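Local coordinates for protein BpsB (PgaB), Poly-beta-1,6-N-acetyl-D-glucosamine N-deacetylase (Bordetella bronchiseptica RB50, PDB 5BU6) that removes acetyl groups from poly-beta-1,6-N-acetyl-D-glucosamine as a family 4 carbohydrate esterase and is required for biofilm formation in this bacterium, at residues A30-Q35 with L242-G247; M60-D65 with P72-P77; S88-V93 with R141-S146; I218-G223 with Q231-V236. The protein carries 5 engineered substitutions. All coordinates share one frame; numbering follows the deposited sequence.

Contact 1. Residues A30-Q35 with L242-G247; sequences ADMPDQ and LTLQPG
At a junction of two loops on the side of the deacetylase domain that carries the metal site, Met32 and Pro33, from the loop between strands 14-20 and 41-42, meet Leu244, from the loop after strand 240-242. The junction illustrates how a small apolar patch can join loops more than 200 residues apart in sequence without any direct polar bond between them. Leu244 supplies the central group. Its CG stands anti to the carbonyl carbon (chi1 -82°), and the CD1 branch is the one that reaches the other loop. There CD1 touches two neighbours: Pro33 CD at 3.9 Å and Met32 SD at 4.0 Å. The proline ring lies across the leucine at about a right angle, whereas the methionine chain, bent at chi2 and chi3, curls back and brings its sulfur closest to CD1. The Met32 side chain is also about 7 Å from a bound nickel ion, consistent with a place near the metal site of Asp84, His154 and His159. On the Leu244 side the backbone is shaped by an ST turn, in which Gln245 N donates to Thr243 OG1 over 3.1 Å. Thr243 is held further by Ile258 and Arg260. Beyond the methyl contacts, the ring carbon Pro33 CG rests 3.8 Å from the carbonyl oxygen Leu244 O.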
loop_
_atom_site.group_PDB
_atom_site.type_symbol
_atom_site.label_atom_id
_atom_site.label_comp_id
_atom_site.label_asym_id
_atom_site.label_seq_id
_atom_site.Cartn_x
_atom_site.Cartn_y
_atom_site.Cartn_z
ATOM N N ALA A 30 -8.361 13.214 -0.563
ATOM C CA ALA A 30 -8.245 12.038 -1.408
ATOM C C ALA A 30 -9.543 11.809 -2.162
ATOM O O ALA A 30 -10.617 12.222 -1.715
ATOM C CB ALA A 30 -7.886 10.819 -0.583
ATOM N N ASP A 31 -9.435 11.155 -3.313
ATOM C CA ASP A 31 -10.600 10.794 -4.102
ATOM C C ASP A 31 -10.713 9.276 -4.142
ATOM O O ASP A 31 -10.352 8.635 -5.131
ATOM C CB ASP A 31 -10.501 11.372 -5.513
ATOM C CG ASP A 31 -11.849 11.493 -6.189
ATOM O OD1 ASP A 31 -12.822 11.883 -5.509
ATOM O OD2 ASP A 31 -11.935 11.199 -7.399
ATOM N N MET A 32 -11.203 8.704 -3.048
ATOM C CA MET A 32 -11.248 7.258 -2.902
ATOM C C MET A 32 -12.332 6.653 -3.782
ATOM O O MET A 32 -13.249 7.355 -4.208
ATOM C CB MET A 32 -11.473 6.876 -1.434
ATOM C CG MET A 32 -10.473 7.508 -0.473
ATOM S SD MET A 32 -8.752 7.322 -0.997
ATOM C CE MET A 32 -8.112 6.295 0.325
ATOM N N PRO A 33 -12.208 5.351 -4.085
ATOM C CA PRO A 33 -13.286 4.589 -4.730
ATOM C C PRO A 33 -14.527 4.471 -3.842
ATOM O O PRO A 33 -14.424 4.410 -2.616
ATOM C CB PRO A 33 -12.657 3.214 -4.964
ATOM C CG PRO A 33 -11.186 3.474 -5.005
ATOM C CD PRO A 33 -10.947 4.587 -4.035
ATOM N N ASP A 34 -15.690 4.432 -4.481
ATOM C CA ASP A 34 -16.975 4.378 -3.790
ATOM C C ASP A 34 -17.136 3.142 -2.891
ATOM O O ASP A 34 -16.861 2.020 -3.311
ATOM C CB ASP A 34 -18.094 4.418 -4.826
ATOM C CG ASP A 34 -19.466 4.394 -4.204
ATOM O OD1 ASP A 34 -19.637 4.977 -3.111
ATOM O OD2 ASP A 34 -20.374 3.795 -4.814
ATOM N N GLN A 35 -17.592 3.356 -1.659
ATOM C CA GLN A 35 -17.781 2.263 -0.707
ATOM C C GLN A 35 -19.251 2.084 -0.334
ATOM O O GLN A 35 -19.616 1.142 0.369
ATOM C CB GLN A 35 -16.966 2.511 0.567
ATOM C CG GLN A 35 -15.469 2.621 0.365
ATOM C CD GLN A 35 -14.785 1.270 0.278
ATOM O OE1 GLN A 35 -15.304 0.333 -0.328
ATOM N NE2 GLN A 35 -13.613 1.163 0.892
ATOM N N LEU A 242 1.259 0.089 -7.155
ATOM C CA LEU A 242 -0.139 -0.254 -6.966
ATOM C C LEU A 242 -0.999 0.987 -6.799
ATOM O O LEU A 242 -0.738 1.821 -5.924
ATOM C CB LEU A 242 -0.302 -1.160 -5.754
ATOM C CG LEU A 242 0.140 -2.619 -6.003
ATOM C CD1 LEU A 242 1.660 -2.792 -5.966
ATOM C CD2 LEU A 242 -0.525 -3.543 -4.995
ATOM N N THR A 243 -2.037 1.064 -7.631
ATOM C CA THR A 243 -2.901 2.227 -7.760
ATOM C C THR A 243 -4.252 1.924 -7.109
ATOM O O THR A 243 -4.432 0.867 -6.530
ATOM C CB THR A 243 -3.111 2.594 -9.216
ATOM O OG1 THR A 243 -4.040 1.672 -9.809
ATOM C CG2 THR A 243 -1.803 2.503 -9.964
ATOM N N LEU A 244 -5.196 2.846 -7.209
ATOM C CA LEU A 244 -6.572 2.581 -6.764
ATOM C C LEU A 244 -7.553 2.526 -7.935
ATOM O O LEU A 244 -8.769 2.580 -7.746
ATOM C CB LEU A 244 -7.040 3.639 -5.749
ATOM C CG LEU A 244 -6.592 3.425 -4.302
ATOM C CD1 LEU A 244 -7.094 4.557 -3.430
ATOM C CD2 LEU A 244 -7.106 2.091 -3.791
ATOM N N GLN A 245 -7.021 2.434 -9.144
ATOM C CA GLN A 245 -7.856 2.171 -10.313
ATOM C C GLN A 245 -8.334 0.731 -10.189
ATOM O O GLN A 245 -7.531 -0.150 -9.928
ATOM C CB GLN A 245 -7.060 2.392 -11.600
ATOM C CG GLN A 245 -7.844 2.280 -12.892
ATOM C CD GLN A 245 -6.936 2.251 -14.112
ATOM O OE1 GLN A 245 -5.727 2.479 -14.005
ATOM N NE2 GLN A 245 -7.511 1.961 -15.278
ATOM N N PRO A 246 -9.644 0.485 -10.325
ATOM C CA PRO A 246 -10.092 -0.907 -10.233
ATOM C C PRO A 246 -10.067 -1.601 -11.593
ATOM O O PRO A 246 -9.929 -0.959 -12.625
ATOM C CB PRO A 246 -11.521 -0.770 -9.707
ATOM C CG PRO A 246 -11.995 0.507 -10.332
ATOM C CD PRO A 246 -10.777 1.423 -10.413
ATOM N N GLY A 247 -10.189 -2.914 -11.596
ATOM C CA GLY A 247 -10.265 -3.623 -12.852
ATOM C C GLY A 247 -9.318 -4.791 -12.863
ATOM O O GLY A 247 -8.511 -4.947 -11.950
#

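Contact 2. Residues M60-D65 with P72-P77. With EDO (1,2-ethanediol), chain J.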
loop_
_atom_site.group_PDB
_atom_site.type_symbol
_atom_site.label_atom_id
_atom_site.label_comp_id
_atom_site.label_asym_id
_atom_site.label_seq_id
_atom_site.Cartn_x
_atom_site.Cartn_y
_atom_site.Cartn_z
ATOM N N MET A 60 3.469 -11.594 -4.719
ATOM C CA MET A 60 4.062 -10.719 -5.731
ATOM C C MET A 60 5.149 -11.434 -6.538
ATOM O O MET A 60 5.332 -11.173 -7.729
ATOM C CB MET A 60 4.652 -9.463 -5.084
ATOM C CG MET A 60 5.114 -8.435 -6.118
ATOM S SD MET A 60 4.019 -7.013 -6.168
ATOM C CE MET A 60 4.233 -6.382 -4.504
ATOM N N GLN A 61 5.887 -12.324 -5.883
ATOM C CA GLN A 61 6.891 -13.108 -6.595
ATOM C C GLN A 61 6.240 -13.944 -7.711
ATOM O O GLN A 61 6.808 -14.133 -8.799
ATOM C CB GLN A 61 7.651 -14.014 -5.636
ATOM C CG GLN A 61 8.789 -14.756 -6.316
ATOM C CD GLN A 61 9.861 -13.798 -6.828
ATOM O OE1 GLN A 61 10.361 -12.965 -6.079
ATOM N NE2 GLN A 61 10.200 -13.906 -8.112
ATOM N N GLN A 62 5.053 -14.477 -7.427
ATOM C CA GLN A 62 4.326 -15.248 -8.428
ATOM C C GLN A 62 3.902 -14.372 -9.602
ATOM O O GLN A 62 3.970 -14.804 -10.764
ATOM C CB GLN A 62 3.107 -15.922 -7.807
ATOM C CG GLN A 62 3.426 -17.237 -7.110
ATOM C CD GLN A 62 2.202 -17.820 -6.435
ATOM O OE1 GLN A 62 1.738 -17.302 -5.424
ATOM N NE2 GLN A 62 1.656 -18.871 -7.012
ATOM N N ILE A 63 3.491 -13.138 -9.317
ATOM C CA ILE A 63 3.131 -12.219 -10.401
ATOM C C ILE A 63 4.347 -11.970 -11.298
ATOM O O ILE A 63 4.264 -12.065 -12.516
ATOM C CB ILE A 63 2.615 -10.874 -9.878
ATOM C CG1 ILE A 63 1.234 -11.049 -9.246
ATOM C CG2 ILE A 63 2.559 -9.846 -11.016
ATOM C CD1 ILE A 63 0.820 -9.894 -8.302
ATOM N N ILE A 64 5.467 -11.640 -10.675
ATOM C CA ILE A 64 6.695 -11.353 -11.403
ATOM C C ILE A 64 7.107 -12.542 -12.267
ATOM O O ILE A 64 7.449 -12.384 -13.428
ATOM C CB ILE A 64 7.814 -10.986 -10.428
ATOM C CG1 ILE A 64 7.431 -9.716 -9.660
ATOM C CG2 ILE A 64 9.104 -10.784 -11.147
ATOM C CD1 ILE A 64 8.278 -9.470 -8.431
ATOM N N ASP A 65 7.009 -13.742 -11.701
ATOM C CA ASP A 65 7.362 -14.975 -12.412
ATOM C C ASP A 65 6.430 -15.259 -13.584
ATOM O O ASP A 65 6.868 -15.775 -14.609
ATOM C CB ASP A 65 7.350 -16.177 -11.450
ATOM C CG ASP A 65 8.501 -16.151 -10.439
ATOM O OD1 ASP A 65 9.405 -15.299 -10.555
ATOM O OD2 ASP A 65 8.506 -17.001 -9.524
ATOM N N PRO A 72 3.127 -19.902 -14.897
ATOM C CA PRO A 72 1.817 -19.250 -14.946
ATOM C C PRO A 72 1.126 -19.168 -13.572
ATOM O O PRO A 72 1.380 -19.990 -12.686
ATOM C CB PRO A 72 1.016 -20.139 -15.903
ATOM C CG PRO A 72 1.782 -21.417 -15.969
ATOM C CD PRO A 72 3.206 -21.043 -15.823
ATOM N N LEU A 73 0.268 -18.168 -13.417
ATOM C CA LEU A 73 -0.585 -18.038 -12.235
ATOM C C LEU A 73 -1.607 -19.169 -12.163
ATOM O O LEU A 73 -2.012 -19.677 -13.196
ATOM C CB LEU A 73 -1.309 -16.695 -12.264
ATOM C CG LEU A 73 -0.407 -15.456 -12.272
ATOM C CD1 LEU A 73 -1.213 -14.164 -12.192
ATOM C CD2 LEU A 73 0.590 -15.551 -11.128
ATOM N N PRO A 74 -2.055 -19.544 -10.946
ATOM C CA PRO A 74 -3.181 -20.492 -10.882
ATOM C C PRO A 74 -4.475 -19.823 -11.346
ATOM O O PRO A 74 -4.490 -18.592 -11.491
ATOM C CB PRO A 74 -3.252 -20.843 -9.399
ATOM C CG PRO A 74 -2.789 -19.577 -8.721
ATOM C CD PRO A 74 -1.679 -19.048 -9.610
ATOM N N PRO A 75 -5.549 -20.601 -11.558
ATOM C CA PRO A 75 -6.838 -19.994 -11.910
ATOM C C PRO A 75 -7.372 -19.051 -10.824
ATOM O O PRO A 75 -7.033 -19.208 -9.646
ATOM C CB PRO A 75 -7.768 -21.203 -12.093
ATOM C CG PRO A 75 -7.061 -22.354 -11.498
ATOM C CD PRO A 75 -5.604 -22.071 -11.611
ATOM N N ARG A 76 -8.186 -18.081 -11.242
ATOM C CA ARG A 76 -8.750 -17.056 -10.351
ATOM C C ARG A 76 -7.738 -16.499 -9.359
ATOM O O ARG A 76 -7.981 -16.514 -8.143
ATOM C CB ARG A 76 -9.953 -17.629 -9.591
ATOM C CG ARG A 76 -11.133 -17.996 -10.505
ATOM C CD ARG A 76 -12.085 -18.972 -9.821
ATOM N NE ARG A 76 -11.394 -20.185 -9.381
ATOM C CZ ARG A 76 -11.341 -21.322 -10.074
ATOM N NH1 ARG A 76 -11.950 -21.422 -11.251
ATOM N NH2 ARG A 76 -10.681 -22.365 -9.587
ATOM N N PRO A 77 -6.596 -15.988 -9.866
ATOM C CA PRO A 77 -5.527 -15.557 -8.967
ATOM C C PRO A 77 -5.859 -14.219 -8.346
ATOM O O PRO A 77 -6.389 -13.331 -9.030
ATOM C CB PRO A 77 -4.305 -15.441 -9.901
ATOM C CG PRO A 77 -4.875 -15.081 -11.179
ATOM C CD PRO A 77 -6.260 -15.706 -11.272
HETATM C C1 EDO J . 6.576 -13.163 -0.693
HETATM O O1 EDO J . 5.202 -13.515 -0.496
HETATM C C2 EDO J . 6.936 -13.317 -2.173
HETATM O O2 EDO J . 6.396 -12.249 -2.970
HETATM O O HOH W 1 2.203 -19.479 -9.889
#
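Gln62 and Leu73 lie at the centre of a helix-to-strand connection in the parallel alpha/beta fold: helix 60-67 runs into a proline-rich loop that leads to strand 77-83, and the loop folds back against the helix it has just left. The case shows how such a return can be held by van der Waals packing and a single bridging water. The apolar part belongs to Leu73. With CG anti to the carbonyl carbon (chi1 -60°) and chi2 at -176°, its CD2 methyl is carried up to the helix backbone, 3.5 Å from Gln62 O, and it also lies 4.2 Å from Gln62 CB. Ile63, whose CB points away from the loop, turns instead toward Phe13 and Ile58. Pro74 CD also lies 4.2 Å from Gln62 NE2. The polar part centres on the amide of Gln62. NE2 donates to a water at 3.0 Å, and the same water donates onward to Pro72 O, joining helix side chain to loop carbonyl. At the other end of the amide, OE1 accepts from Ser59 N, so both ends of the group have partners. Within the helix, Gln61 NE2 reaches one turn ahead to Asp65 OD1 (2.9 Å), meeting it from above the carboxylate plane, 40° out of it. Near the start of the helix a 1,2-ethanediol, probably from the crystallisation liquor, is hydrogen-bonded to Glu150 OE1 and accepts from the backbone: its O2 is 3.0 Å from Gln61 N.

Contact 3. Residues S88-V93 with R141-S146; sequences STYTKV and REMAQS
Tyr90 of helix 88-100 spans both halves of a contact with Glu142 and Met143 of helix 137-145, and it serves as an example of one aromatic side chain joining a buried apolar side to a polar, more open one. The buried half belongs to Met143. Its CG lies at the edge of the tyrosine ring, near the ring plane, 4.0 Å from Tyr90 CD1. Beyond CG the methionine bends at chi3 and passes alongside Thr89, so that Met143 CE comes within 4.2 Å of Thr89 CG2. Met135, Phe94 and Val106 also pack against the same methionine. The other half is more open, for Glu142 is exposed. The tyrosine CG is anti to the backbone N (chi1 178°), which sends the ring outward from its helix toward helix 137-145, and an extended glutamate chain comes to meet it. The phenol stands across the carboxylate, with the two planes 89° apart. Tyr90 OH lies 3.0 Å from Glu142 OE1 and 3.1 Å from Glu142 OE2; the hydroxyl is within reach of both oxygens, and either bond would be weak. Ser146 OG also donates to Met143 O over 2.6 Å. The axes of the short helical segments approach to 11.4 Å at an angle of 50°, an oblique and rather wide pairing of two helices that both pack on the parallel sheet, around strand 104-108, in the polysaccharide deacetylase fold.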
loop_
_atom_site.group_PDB
_atom_site.type_symbol
_atom_site.label_atom_id
_atom_site.label_comp_id
_atom_site.label_asym_id
_atom_site.label_seq_id
_atom_site.Cartn_x
_atom_site.Cartn_y
_atom_site.Cartn_z
ATOM N N SER A 88 -2.751 -4.565 14.388
ATOM C CA SER A 88 -3.646 -5.686 14.138
ATOM C C SER A 88 -3.225 -6.487 12.898
ATOM O O SER A 88 -3.606 -7.647 12.737
ATOM C CB SER A 88 -5.067 -5.191 13.974
ATOM O OG SER A 88 -5.150 -4.405 12.798
ATOM N N THR A 89 -2.436 -5.874 12.026
ATOM C CA THR A 89 -1.875 -6.607 10.890
ATOM C C THR A 89 -1.062 -7.804 11.378
ATOM O O THR A 89 -1.079 -8.871 10.767
ATOM C CB THR A 89 -1.006 -5.710 10.009
ATOM O OG1 THR A 89 -1.829 -4.667 9.471
ATOM C CG2 THR A 89 -0.423 -6.518 8.838
ATOM N N TYR A 90 -0.386 -7.644 12.505
ATOM C CA TYR A 90 0.443 -8.722 13.040
ATOM C C TYR A 90 -0.346 -9.683 13.935
ATOM O O TYR A 90 -0.173 -10.900 13.889
ATOM C CB TYR A 90 1.631 -8.136 13.814
ATOM C CG TYR A 90 2.516 -9.191 14.446
ATOM C CD1 TYR A 90 3.501 -9.830 13.699
ATOM C CD2 TYR A 90 2.340 -9.578 15.764
ATOM C CE1 TYR A 90 4.312 -10.805 14.260
ATOM C CE2 TYR A 90 3.148 -10.557 16.339
ATOM C CZ TYR A 90 4.136 -11.167 15.564
ATOM O OH TYR A 90 4.949 -12.140 16.092
ATOM N N THR A 91 -1.200 -9.148 14.794
ATOM C CA THR A 91 -1.859 -10.011 15.754
ATOM C C THR A 91 -3.096 -10.668 15.196
ATOM O O THR A 91 -3.515 -11.714 15.695
ATOM C CB THR A 91 -2.235 -9.218 17.022
ATOM O OG1 THR A 91 -3.040 -8.102 16.643
ATOM C CG2 THR A 91 -0.992 -8.688 17.671
ATOM N N LYS A 92 -3.707 -10.081 14.169
ATOM C CA LYS A 92 -4.956 -10.664 13.672
ATOM C C LYS A 92 -4.862 -11.196 12.241
ATOM O O LYS A 92 -5.344 -12.298 11.956
ATOM C CB LYS A 92 -6.094 -9.645 13.763
ATOM C CG LYS A 92 -6.310 -9.101 15.174
ATOM C CD LYS A 92 -6.710 -10.199 16.155
ATOM C CE LYS A 92 -8.219 -10.278 16.336
ATOM N NZ LYS A 92 -8.619 -11.075 17.541
ATOM N N VAL A 93 -4.260 -10.420 11.346
ATOM C CA VAL A 93 -4.209 -10.808 9.944
ATOM C C VAL A 93 -3.180 -11.909 9.720
ATOM O O VAL A 93 -3.475 -12.919 9.090
ATOM C CB VAL A 93 -3.868 -9.619 9.009
ATOM C CG1 VAL A 93 -3.769 -10.099 7.566
ATOM C CG2 VAL A 93 -4.913 -8.521 9.113
ATOM N N ARG A 141 9.699 -7.843 10.419
ATOM C CA ARG A 141 10.758 -8.737 9.994
ATOM C C ARG A 141 10.306 -10.186 10.141
ATOM O O ARG A 141 10.605 -11.024 9.291
ATOM C CB ARG A 141 12.034 -8.486 10.797
ATOM C CG ARG A 141 13.175 -9.435 10.466
ATOM C CD ARG A 141 14.464 -8.935 11.101
ATOM N NE ARG A 141 15.477 -9.983 11.271
ATOM C CZ ARG A 141 16.298 -10.404 10.311
ATOM N NH1 ARG A 141 17.194 -11.353 10.567
ATOM N NH2 ARG A 141 16.223 -9.881 9.094
ATOM N N GLU A 142 9.571 -10.486 11.209
ATOM C CA GLU A 142 9.078 -11.843 11.397
ATOM C C GLU A 142 8.123 -12.268 10.273
ATOM O O GLU A 142 8.202 -13.395 9.775
ATOM C CB GLU A 142 8.380 -11.993 12.746
ATOM C CG GLU A 142 7.951 -13.424 13.030
ATOM C CD GLU A 142 7.323 -13.598 14.399
ATOM O OE1 GLU A 142 7.766 -12.916 15.347
ATOM O OE2 GLU A 142 6.385 -14.414 14.525
ATOM N N MET A 143 7.233 -11.363 9.874
ATOM C CA MET A 143 6.300 -11.639 8.789
ATOM C C MET A 143 7.041 -11.871 7.480
ATOM O O MET A 143 6.727 -12.784 6.714
ATOM C CB MET A 143 5.307 -10.488 8.632
ATOM C CG MET A 143 4.336 -10.389 9.800
ATOM S SD MET A 143 2.876 -9.383 9.477
ATOM C CE MET A 143 3.608 -7.862 8.904
ATOM N N ALA A 144 8.014 -11.012 7.223
ATOM C CA ALA A 144 8.854 -11.148 6.047
ATOM C C ALA A 144 9.568 -12.487 6.054
ATOM O O ALA A 144 9.682 -13.139 5.029
ATOM C CB ALA A 144 9.862 -10.006 5.976
ATOM N N GLN A 145 10.040 -12.917 7.217
ATOM C CA GLN A 145 10.794 -14.160 7.274
ATOM C C GLN A 145 9.910 -15.406 7.251
ATOM O O GLN A 145 10.416 -16.510 7.091
ATOM C CB GLN A 145 11.685 -14.185 8.515
ATOM C CG GLN A 145 12.850 -13.210 8.423
ATOM C CD GLN A 145 13.769 -13.303 9.615
ATOM O OE1 GLN A 145 13.317 -13.436 10.753
ATOM N NE2 GLN A 145 15.071 -13.244 9.362
ATOM N N SER A 146 8.599 -15.228 7.395
ATOM C CA SER A 146 7.663 -16.356 7.361
ATOM C C SER A 146 7.507 -16.960 5.954
ATOM O O SER A 146 7.042 -18.080 5.793
ATOM C CB SER A 146 6.294 -15.922 7.867
ATOM O OG SER A 146 5.631 -15.119 6.895
#

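Contact 4. Residues I218-G223 with Q231-V236; sequences IVWPYG and QVAAEV
Trp220 reaches Ala233 because its CG sits anti to the carbonyl carbon, beside the backbone N (chi1 -65°), while chi2 near 108° turns the indole so that its six-membered ring extends toward helix 227-235. The atom that arrives is CZ2, 4.0 Å from Ala233 CB, and the methyl approaches the ring obliquely. Ile218, two residues earlier, has its CB directed at the helix; its CG1 lies anti to the backbone N (chi1 167°) and rests 3.8 Å above the plane of the Trp220 indole, over its centre. Its CG2 branch is left to meet the helix, 4.5 Å from Ala233 CB. The example is one of economy: one alanine methyl is met by an aliphatic branch from the strand and an indole from the loop after it. Leu200 of helix 189-211 touches both Ile218 and Ala233, and His225 stacks on the Trp220 ring. The turn after the tryptophan is tied by Gly223 N to Trp220 O at 3.0 Å. On the neighbouring residue Val219, the carbonyl oxygen accepts from ND1 of His154, a nickel ligand, so this strand end probably helps to orient the metal site. The contact lies within the beta-alpha-beta unit of strand 217-219, helix 227-235 and strand 240-242, packing the helix on the first strand and the loop after it.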
loop_
_atom_site.group_PDB
_atom_site.type_symbol
_atom_site.label_atom_id
_atom_site.label_comp_id
_atom_site.label_asym_id
_atom_site.label_seq_id
_atom_site.Cartn_x
_atom_site.Cartn_y
_atom_site.Cartn_z
ATOM N N ILE A 218 5.820 -0.091 -4.607
ATOM C CA ILE A 218 5.229 1.033 -3.872
ATOM C C ILE A 218 3.725 0.977 -3.990
ATOM O O ILE A 218 3.171 0.805 -5.095
ATOM C CB ILE A 218 5.737 2.403 -4.401
ATOM C CG1 ILE A 218 4.895 3.550 -3.847
ATOM C CG2 ILE A 218 5.675 2.470 -5.916
ATOM C CD1 ILE A 218 5.201 3.875 -2.425
ATOM N N VAL A 219 3.050 1.069 -2.852
ATOM C CA VAL A 219 1.603 1.219 -2.832
ATOM C C VAL A 219 1.331 2.682 -2.574
ATOM O O VAL A 219 1.598 3.164 -1.481
ATOM C CB VAL A 219 0.920 0.384 -1.723
ATOM C CG1 VAL A 219 -0.630 0.605 -1.763
ATOM C CG2 VAL A 219 1.254 -1.104 -1.880
ATOM N N TRP A 220 0.823 3.388 -3.574
ATOM C CA TRP A 220 0.659 4.827 -3.479
ATOM C C TRP A 220 -0.469 5.172 -2.501
ATOM O O TRP A 220 -1.586 4.740 -2.699
ATOM C CB TRP A 220 0.356 5.400 -4.873
ATOM C CG TRP A 220 1.520 5.241 -5.867
ATOM C CD1 TRP A 220 1.589 4.377 -6.945
ATOM C CD2 TRP A 220 2.735 5.987 -5.873
ATOM N NE1 TRP A 220 2.791 4.540 -7.605
ATOM C CE2 TRP A 220 3.516 5.520 -6.968
ATOM C CE3 TRP A 220 3.260 7.004 -5.050
ATOM C CZ2 TRP A 220 4.774 6.040 -7.261
ATOM C CZ3 TRP A 220 4.518 7.518 -5.347
ATOM C CH2 TRP A 220 5.265 7.027 -6.437
ATOM N N PRO A 221 -0.174 5.976 -1.461
ATOM C CA PRO A 221 -1.268 6.462 -0.609
ATOM C C PRO A 221 -2.357 7.139 -1.413
ATOM O O PRO A 221 -2.048 7.911 -2.329
ATOM C CB PRO A 221 -0.570 7.467 0.318
ATOM C CG PRO A 221 0.834 6.908 0.449
ATOM C CD PRO A 221 1.148 6.373 -0.949
ATOM N N TYR A 222 -3.612 6.833 -1.069
ATOM C CA TYR A 222 -4.768 7.433 -1.697
ATOM C C TYR A 222 -4.804 7.173 -3.208
ATOM O O TYR A 222 -5.560 7.819 -3.915
ATOM C CB TYR A 222 -4.809 8.938 -1.425
ATOM C CG TYR A 222 -4.483 9.298 0.006
ATOM C CD1 TYR A 222 -5.353 8.972 1.040
ATOM C CD2 TYR A 222 -3.301 9.962 0.327
ATOM C CE1 TYR A 222 -5.058 9.295 2.351
ATOM C CE2 TYR A 222 -2.999 10.296 1.636
ATOM C CZ TYR A 222 -3.881 9.959 2.642
ATOM O OH TYR A 222 -3.594 10.280 3.940
ATOM N N GLY A 223 -4.008 6.218 -3.683
ATOM C CA GLY A 223 -3.891 5.958 -5.112
ATOM C C GLY A 223 -3.325 7.131 -5.902
ATOM O O GLY A 223 -3.501 7.216 -7.124
ATOM N N GLN A 231 8.134 7.971 -12.700
ATOM C CA GLN A 231 9.500 8.070 -13.204
ATOM C C GLN A 231 10.502 8.047 -12.054
ATOM O O GLN A 231 11.535 7.391 -12.111
ATOM C CB GLN A 231 9.661 9.344 -14.021
ATOM C CG GLN A 231 11.016 9.481 -14.667
ATOM C CD GLN A 231 11.181 10.830 -15.333
ATOM O OE1 GLN A 231 10.200 11.445 -15.762
ATOM N NE2 GLN A 231 12.419 11.311 -15.409
ATOM N N VAL A 232 10.170 8.767 -10.995
ATOM C CA VAL A 232 11.010 8.843 -9.822
ATOM C C VAL A 232 11.053 7.499 -9.074
ATOM O O VAL A 232 12.099 7.084 -8.591
ATOM C CB VAL A 232 10.507 9.971 -8.893
ATOM C CG1 VAL A 232 10.845 9.686 -7.481
ATOM C CG2 VAL A 232 11.060 11.312 -9.346
ATOM N N ALA A 233 9.917 6.817 -8.985
ATOM C CA ALA A 233 9.882 5.483 -8.380
ATOM C C ALA A 233 10.822 4.540 -9.140
ATOM O O ALA A 233 11.540 3.745 -8.538
ATOM C CB ALA A 233 8.462 4.938 -8.377
ATOM N N ALA A 234 10.804 4.634 -10.461
ATOM C CA ALA A 234 11.691 3.832 -11.307
ATOM C C ALA A 234 13.168 4.116 -11.023
ATOM O O ALA A 234 13.991 3.202 -11.021
ATOM C CB ALA A 234 11.393 4.080 -12.758
ATOM N N GLU A 235 13.493 5.381 -10.770
ATOM C CA GLU A 235 14.877 5.769 -10.493
ATOM C C GLU A 235 15.383 5.129 -9.211
ATOM O O GLU A 235 16.557 4.784 -9.119
ATOM C CB GLU A 235 15.023 7.293 -10.394
ATOM C CG GLU A 235 14.797 8.035 -11.699
ATOM C CD GLU A 235 14.635 9.528 -11.492
ATOM O OE1 GLU A 235 14.942 10.017 -10.384
ATOM O OE2 GLU A 235 14.188 10.209 -12.435
ATOM N N VAL A 236 14.511 4.964 -8.219
ATOM C CA VAL A 236 14.962 4.360 -6.969
ATOM C C VAL A 236 14.736 2.846 -6.958
ATOM O O VAL A 236 14.932 2.203 -5.931
ATOM C CB VAL A 236 14.282 4.988 -5.739
ATOM C CG1 VAL A 236 14.581 6.475 -5.681
ATOM C CG2 VAL A 236 12.804 4.746 -5.772
#

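How the contacts relate
Taken together, the four contacts sample separate parts of one deacetylase domain. Along the chain, contact 1 spans the others: contacts 2, 3 and 4 follow in series between its two halves. Contacts 1 and 4 touch directly, although their centres are 16 Å apart: strand 240-242 pairs with strand 217-219 through Leu242 and Ile218, and Leu244 CD1 packs on Tyr222 and Gly223. Contact 2 leads into strand 77-83 of the larger parallel sheet, and its helix also touches strand 240-242; its centre is 22 Å from that of contact 3, whose helices pack on the larger sheet. Contact 3 lies across the chain's centre from contacts 1 and 4.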